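Local structure of carbonic anhydrase (Neosartorya fumigata, 7COI) at residues A[160-165]-A[242-247]; A[226-231]-A[265-270]. The protein probably catalyses the reversible hydration of carbon dioxide to hydrogencarbonate as a zinc-dependent carbonic anhydrase of the beta class. All coordinates share one frame; numbering follows the deposited sequence.

Overall arrangement
Following the chain from its N terminus, helix 152-164 is the first element to take part in either contact, and it waits for helix 239-248, which contact 1 brings against it; 76 residues separate segments 160-165 and 242-247. Before that loop closes, the chain passes through helix 216-236, the first partner of contact 2; segment 265-270 completes that second loop only once helix 239-248 has gone by. The segments therefore alternate, and the two loops cross. Contact 1 joins two helices packed on the mixed sheet, whereas contact 2 sets helix 216-236 against the stretch leading on from strand 264-266, the last, antiparallel strand of the sheet within this chain. Their centres lie about 20 Å apart and their nearest atoms about 10 Å, with no touch.

Contact 1: residues A[160-165]-A[242-247]; sequences FAVRHL and LEAMQE
Val162 makes the apolar half of this contact with Ala244, and Arg163 the polar half with Glu243. Ahead of them in the chain, Phe160 O accepts from both His164 N and Leu165 N, at 3.0 Å from each, which marks a wider pi-type turn at 160-164.

The CA-CB bond of Val162 is directed at helix 239-248, and with CG1 anti to the backbone N that methyl is the branch that touches: Val162 CG1 lies 3.6 Å from Ala244 CB. The small alanine methyl admits a close backbone approach, the CA atoms of Val162 and Ala244 being 7.1 Å apart. Val240, one turn earlier on helix 239-248, also packs against Val162, while Leu250 lies on Ala244; both members of the pair are buried.

The two segments lie on helix 152-164, toward its C-terminal end, and on helix 239-248, which precedes strand 251-257; both helices flank the central sheet of the beta-class carbonic anhydrase fold. Val162 O receives Arg248 NH2, a second polar tie to the end of the partner helix.

Arg163 starts off to the flank of the contact, but its chain bends at chi3 (-57°) and brings the guanidinium across. Its NH2 donates to Glu243 OE1 over 3.1 Å, a hydrogen bond that is part of a salt bridge, with an N-H...O angle of 146°. The oxygen is met on its syn side, yet the fit is not flat, since the guanidinium and carboxylate planes are 53° apart; one N-H is used rather than a two-pronged pairing. Both groups have second partners that would restrict their rotation: Arg163 NE forms a salt bridge with Glu159, and Glu243 OE2 is hydrogen-bonded to Ser239 OG.

Contact 2: residues A[226-231]-A[265-270]; sequences LNVKEG and RQLDAA
Leu267, which follows Gln266, turns its side chain onto helix 216-236 and meets Val228 there. Its CG stands anti to the carbonyl carbon (chi1 -60°), and CD1 is the branch that does the touching: Leu267 CD1 is 3.7 Å from Val228 CG1 and 3.8 Å from Val228 CB, so the methyl rests against the root of the valine as well as one branch. Lys229 passes more loosely, with its CE 4.4 Å from Leu267 CB.

After Asp268 the chain turns, and Ala269, whose backbone has positive phi (47°), comes alongside the same lysine. The Lys229 chain is extended beyond CG, and its methylenes are what line the turn: CE is 4.0 Å from Ala269 N, and CG is 4.2 Å from Ala269 CB. The turn is poorly ordered, which makes this part of the packing less certain.

Ile256 of strand 251-257 touches both Val228 and Leu267, joining them to the sheet. Helix 216-236 thus packs beside strands 251-257 and 264-266, the antiparallel pair at one end of this chain's part of the beta-class carbonic anhydrase sheet, with the Val228 side chain about 10 Å from the zinc ion held by Cys119, His175 and Cys178.

Contact 1: residues A[160-165]-A[242-247]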
loop_
_atom_site.group_PDB
_atom_site.type_symbol
_atom_site.label_atom_id
_atom_site.label_comp_id
_atom_site.label_asym_id
_atom_site.label_seq_id
_atom_site.Cartn_x
_atom_site.Cartn_y
_atom_site.Cartn_z
ATOM N N PHE A 160 11.782 0.490 -12.412
ATOM C CA PHE A 160 13.248 0.705 -12.442
ATOM C C PHE A 160 13.890 -0.286 -13.425
ATOM O O PHE A 160 14.676 0.142 -14.293
ATOM C CB PHE A 160 13.845 0.595 -11.052
ATOM C CG PHE A 160 15.235 1.157 -10.968
ATOM C CD1 PHE A 160 16.331 0.401 -11.339
ATOM C CD2 PHE A 160 15.440 2.424 -10.458
ATOM C CE1 PHE A 160 17.609 0.927 -11.271
ATOM C CE2 PHE A 160 16.726 2.954 -10.383
ATOM C CZ PHE A 160 17.803 2.199 -10.776
ATOM N N ALA A 161 13.539 -1.570 -13.337
ATOM C CA ALA A 161 14.154 -2.614 -14.175
ATOM C C ALA A 161 13.819 -2.341 -15.657
ATOM O O ALA A 161 14.708 -2.483 -16.521
ATOM C CB ALA A 161 13.683 -3.968 -13.769
ATOM N N VAL A 162 12.557 -2.076 -15.948
ATOM C CA VAL A 162 12.067 -2.044 -17.351
ATOM C C VAL A 162 12.450 -0.712 -17.999
ATOM O O VAL A 162 13.010 -0.735 -19.118
ATOM C CB VAL A 162 10.572 -2.351 -17.454
ATOM C CG1 VAL A 162 10.098 -2.210 -18.890
ATOM C CG2 VAL A 162 10.273 -3.742 -16.961
ATOM N N ARG A 163 12.212 0.417 -17.340
ATOM C CA ARG A 163 12.432 1.732 -17.978
ATOM C C ARG A 163 13.901 2.131 -17.853
ATOM O O ARG A 163 14.465 2.627 -18.852
ATOM C CB ARG A 163 11.531 2.817 -17.396
ATOM C CG ARG A 163 11.721 4.195 -18.033
ATOM C CD ARG A 163 10.696 5.219 -17.581
ATOM N NE ARG A 163 9.324 4.784 -17.835
ATOM C CZ ARG A 163 8.724 4.820 -19.046
ATOM N NH1 ARG A 163 9.387 5.235 -20.119
ATOM N NH2 ARG A 163 7.476 4.415 -19.204
ATOM N N HIS A 164 14.509 1.971 -16.675
ATOM C CA HIS A 164 15.829 2.558 -16.368
ATOM C C HIS A 164 16.947 1.563 -16.721
ATOM O O HIS A 164 17.853 1.958 -17.435
ATOM C CB HIS A 164 15.840 3.103 -14.955
ATOM C CG HIS A 164 14.869 4.217 -14.803
ATOM N ND1 HIS A 164 15.060 5.429 -15.429
ATOM C CD2 HIS A 164 13.682 4.302 -14.167
ATOM C CE1 HIS A 164 14.044 6.232 -15.137
ATOM N NE2 HIS A 164 13.182 5.555 -14.358
ATOM N N LEU A 165 16.874 0.296 -16.324
ATOM C CA LEU A 165 17.937 -0.671 -16.673
ATOM C C LEU A 165 17.648 -1.316 -18.038
ATOM O O LEU A 165 18.565 -1.958 -18.570
ATOM C CB LEU A 165 18.032 -1.724 -15.556
ATOM C CG LEU A 165 18.429 -1.171 -14.182
ATOM C CD1 LEU A 165 18.503 -2.305 -13.157
ATOM C CD2 LEU A 165 19.748 -0.400 -14.236
ATOM N N LEU A 242 4.128 -3.097 -21.287
ATOM C CA LEU A 242 3.550 -3.194 -22.665
ATOM C C LEU A 242 4.403 -2.377 -23.644
ATOM O O LEU A 242 4.661 -2.886 -24.761
ATOM C CB LEU A 242 2.100 -2.713 -22.660
ATOM C CG LEU A 242 1.139 -3.615 -21.902
ATOM C CD1 LEU A 242 -0.162 -2.898 -21.611
ATOM C CD2 LEU A 242 0.899 -4.907 -22.649
ATOM N N GLU A 243 4.827 -1.180 -23.254
ATOM C CA GLU A 243 5.693 -0.302 -24.080
ATOM C C GLU A 243 6.987 -1.057 -24.452
ATOM O O GLU A 243 7.398 -1.053 -25.638
ATOM C CB GLU A 243 6.027 0.999 -23.346
ATOM C CG GLU A 243 4.879 1.974 -23.143
ATOM C CD GLU A 243 5.183 3.011 -22.059
ATOM O OE1 GLU A 243 6.399 3.295 -21.832
ATOM O OE2 GLU A 243 4.231 3.492 -21.386
ATOM N N ALA A 244 7.642 -1.704 -23.482
ATOM C CA ALA A 244 8.927 -2.420 -23.683
ATOM C C ALA A 244 8.710 -3.656 -24.553
ATOM O O ALA A 244 9.627 -4.019 -25.333
ATOM C CB ALA A 244 9.545 -2.797 -22.351
ATOM N N MET A 245 7.565 -4.316 -24.421
ATOM C CA MET A 245 7.262 -5.501 -25.252
ATOM C C MET A 245 7.155 -5.049 -26.726
ATOM O O MET A 245 7.721 -5.726 -27.573
ATOM C CB MET A 245 5.990 -6.189 -24.786
ATOM C CG MET A 245 6.180 -6.858 -23.449
ATOM S SD MET A 245 4.639 -7.440 -22.788
ATOM C CE MET A 245 4.548 -9.066 -23.533
ATOM N N GLN A 246 6.503 -3.932 -27.006
ATOM C CA GLN A 246 6.350 -3.365 -28.386
ATOM C C GLN A 246 7.671 -2.764 -28.906
ATOM O O GLN A 246 8.019 -3.006 -30.090
ATOM C CB GLN A 246 5.265 -2.296 -28.369
ATOM C CG GLN A 246 3.885 -2.844 -28.086
ATOM C CD GLN A 246 2.851 -1.822 -28.489
ATOM O OE1 GLN A 246 2.030 -2.065 -29.368
ATOM N NE2 GLN A 246 2.886 -0.662 -27.851
ATOM N N GLU A 247 8.387 -2.009 -28.073
ATOM C CA GLU A 247 9.591 -1.244 -28.462
ATOM C C GLU A 247 10.820 -2.156 -28.657
ATOM O O GLU A 247 11.588 -1.889 -29.623
ATOM C CB GLU A 247 9.871 -0.153 -27.431
ATOM C CG GLU A 247 11.187 0.563 -27.691
ATOM C CD GLU A 247 12.402 0.078 -26.887
ATOM O OE1 GLU A 247 12.228 -0.253 -25.682
ATOM O OE2 GLU A 247 13.545 0.098 -27.426
#

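Contact 2: residues A[226-231]-A[265-270]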
loop_
_atom_site.group_PDB
_atom_site.type_symbol
_atom_site.label_atom_id
_atom_site.label_comp_id
_atom_site.label_asym_id
_atom_site.label_seq_id
_atom_site.Cartn_x
_atom_site.Cartn_y
_atom_site.Cartn_z
ATOM N N LEU A 226 -0.864 -21.369 -11.045
ATOM C CA LEU A 226 -1.946 -20.402 -11.348
ATOM C C LEU A 226 -1.504 -19.008 -10.883
ATOM O O LEU A 226 -1.751 -18.037 -11.600
ATOM C CB LEU A 226 -3.241 -20.842 -10.668
ATOM C CG LEU A 226 -3.925 -22.069 -11.282
ATOM C CD1 LEU A 226 -5.010 -22.501 -10.343
ATOM C CD2 LEU A 226 -4.451 -21.765 -12.677
ATOM N N ASN A 227 -0.779 -18.939 -9.771
ATOM C CA ASN A 227 -0.268 -17.652 -9.212
ATOM C C ASN A 227 0.780 -17.055 -10.144
ATOM O O ASN A 227 0.769 -15.809 -10.375
ATOM C CB ASN A 227 0.241 -17.867 -7.793
ATOM C CG ASN A 227 0.711 -16.580 -7.165
ATOM O OD1 ASN A 227 -0.010 -15.586 -7.227
ATOM N ND2 ASN A 227 1.929 -16.601 -6.616
ATOM N N VAL A 228 1.695 -17.875 -10.683
ATOM C CA VAL A 228 2.723 -17.371 -11.630
ATOM C C VAL A 228 1.985 -16.845 -12.861
ATOM O O VAL A 228 2.307 -15.766 -13.335
ATOM C CB VAL A 228 3.758 -18.458 -11.992
ATOM C CG1 VAL A 228 4.623 -18.019 -13.159
ATOM C CG2 VAL A 228 4.620 -18.838 -10.776
ATOM N N LYS A 229 1.011 -17.581 -13.370
ATOM C CA LYS A 229 0.324 -17.154 -14.626
ATOM C C LYS A 229 -0.444 -15.849 -14.393
ATOM O O LYS A 229 -0.419 -14.973 -15.250
ATOM C CB LYS A 229 -0.563 -18.295 -15.111
ATOM C CG LYS A 229 0.208 -19.445 -15.732
ATOM C CD LYS A 229 -0.649 -20.695 -15.892
ATOM C CE LYS A 229 0.112 -21.879 -16.453
ATOM N NZ LYS A 229 -0.673 -23.133 -16.366
ATOM N N GLU A 230 -1.125 -15.721 -13.266
ATOM C CA GLU A 230 -1.883 -14.510 -12.888
ATOM C C GLU A 230 -0.898 -13.355 -12.702
ATOM O O GLU A 230 -1.223 -12.209 -13.125
ATOM C CB GLU A 230 -2.729 -14.763 -11.634
ATOM C CG GLU A 230 -3.775 -13.677 -11.410
ATOM C CD GLU A 230 -4.829 -13.569 -12.516
ATOM O OE1 GLU A 230 -5.017 -14.586 -13.241
ATOM O OE2 GLU A 230 -5.447 -12.474 -12.642
ATOM N N GLY A 231 0.289 -13.623 -12.151
ATOM C CA GLY A 231 1.316 -12.575 -11.969
ATOM C C GLY A 231 1.804 -12.083 -13.309
ATOM O O GLY A 231 2.030 -10.898 -13.449
ATOM N N ARG A 265 11.506 -25.329 -14.137
ATOM C CA ARG A 265 10.689 -25.715 -15.328
ATOM C C ARG A 265 9.888 -24.516 -15.824
ATOM O O ARG A 265 9.409 -23.675 -14.998
ATOM C CB ARG A 265 9.819 -26.936 -15.066
ATOM C CG ARG A 265 8.830 -26.777 -13.944
ATOM C CD ARG A 265 8.097 -28.086 -13.724
ATOM N NE ARG A 265 7.161 -28.040 -12.606
ATOM C CZ ARG A 265 5.898 -27.601 -12.671
ATOM N NH1 ARG A 265 5.413 -27.121 -13.806
ATOM N NH2 ARG A 265 5.134 -27.631 -11.592
ATOM N N GLN A 266 9.791 -24.385 -17.157
ATOM C CA GLN A 266 8.975 -23.327 -17.810
ATOM C C GLN A 266 7.493 -23.708 -17.740
ATOM O O GLN A 266 7.156 -24.887 -17.943
ATOM C CB GLN A 266 9.392 -23.084 -19.258
ATOM C CG GLN A 266 10.770 -22.496 -19.376
ATOM C CD GLN A 266 11.055 -22.042 -20.774
ATOM O OE1 GLN A 266 10.604 -20.991 -21.229
ATOM N NE2 GLN A 266 11.821 -22.866 -21.453
ATOM N N LEU A 267 6.640 -22.728 -17.466
ATOM C CA LEU A 267 5.173 -22.860 -17.624
ATOM C C LEU A 267 4.787 -22.407 -19.028
ATOM O O LEU A 267 5.389 -21.386 -19.513
ATOM C CB LEU A 267 4.479 -22.003 -16.570
ATOM C CG LEU A 267 4.816 -22.398 -15.138
ATOM C CD1 LEU A 267 4.065 -21.527 -14.164
ATOM C CD2 LEU A 267 4.530 -23.870 -14.910
ATOM N N ASP A 268 3.830 -23.126 -19.634
ATOM C CA ASP A 268 3.236 -22.806 -20.963
ATOM C C ASP A 268 2.705 -21.375 -20.972
ATOM O O ASP A 268 3.041 -20.615 -21.903
ATOM C CB ASP A 268 2.103 -23.771 -21.313
ATOM C CG ASP A 268 2.575 -25.202 -21.490
ATOM O OD1 ASP A 268 3.656 -25.392 -22.092
ATOM O OD2 ASP A 268 1.861 -26.112 -21.015
ATOM N N ALA A 269 1.897 -21.025 -19.977
ATOM C CA ALA A 269 1.498 -19.625 -19.711
ATOM C C ALA A 269 1.054 -18.959 -21.031
ATOM O O ALA A 269 1.418 -17.782 -21.278
ATOM C CB ALA A 269 2.663 -18.908 -19.049
ATOM N N ALA A 270 0.295 -19.694 -21.855
ATOM C CA ALA A 270 -0.278 -19.216 -23.131
ATOM C C ALA A 270 -1.424 -18.237 -22.837
ATOM O O ALA A 270 -2.189 -18.461 -21.874
ATOM C CB ALA A 270 -0.735 -20.391 -23.968
#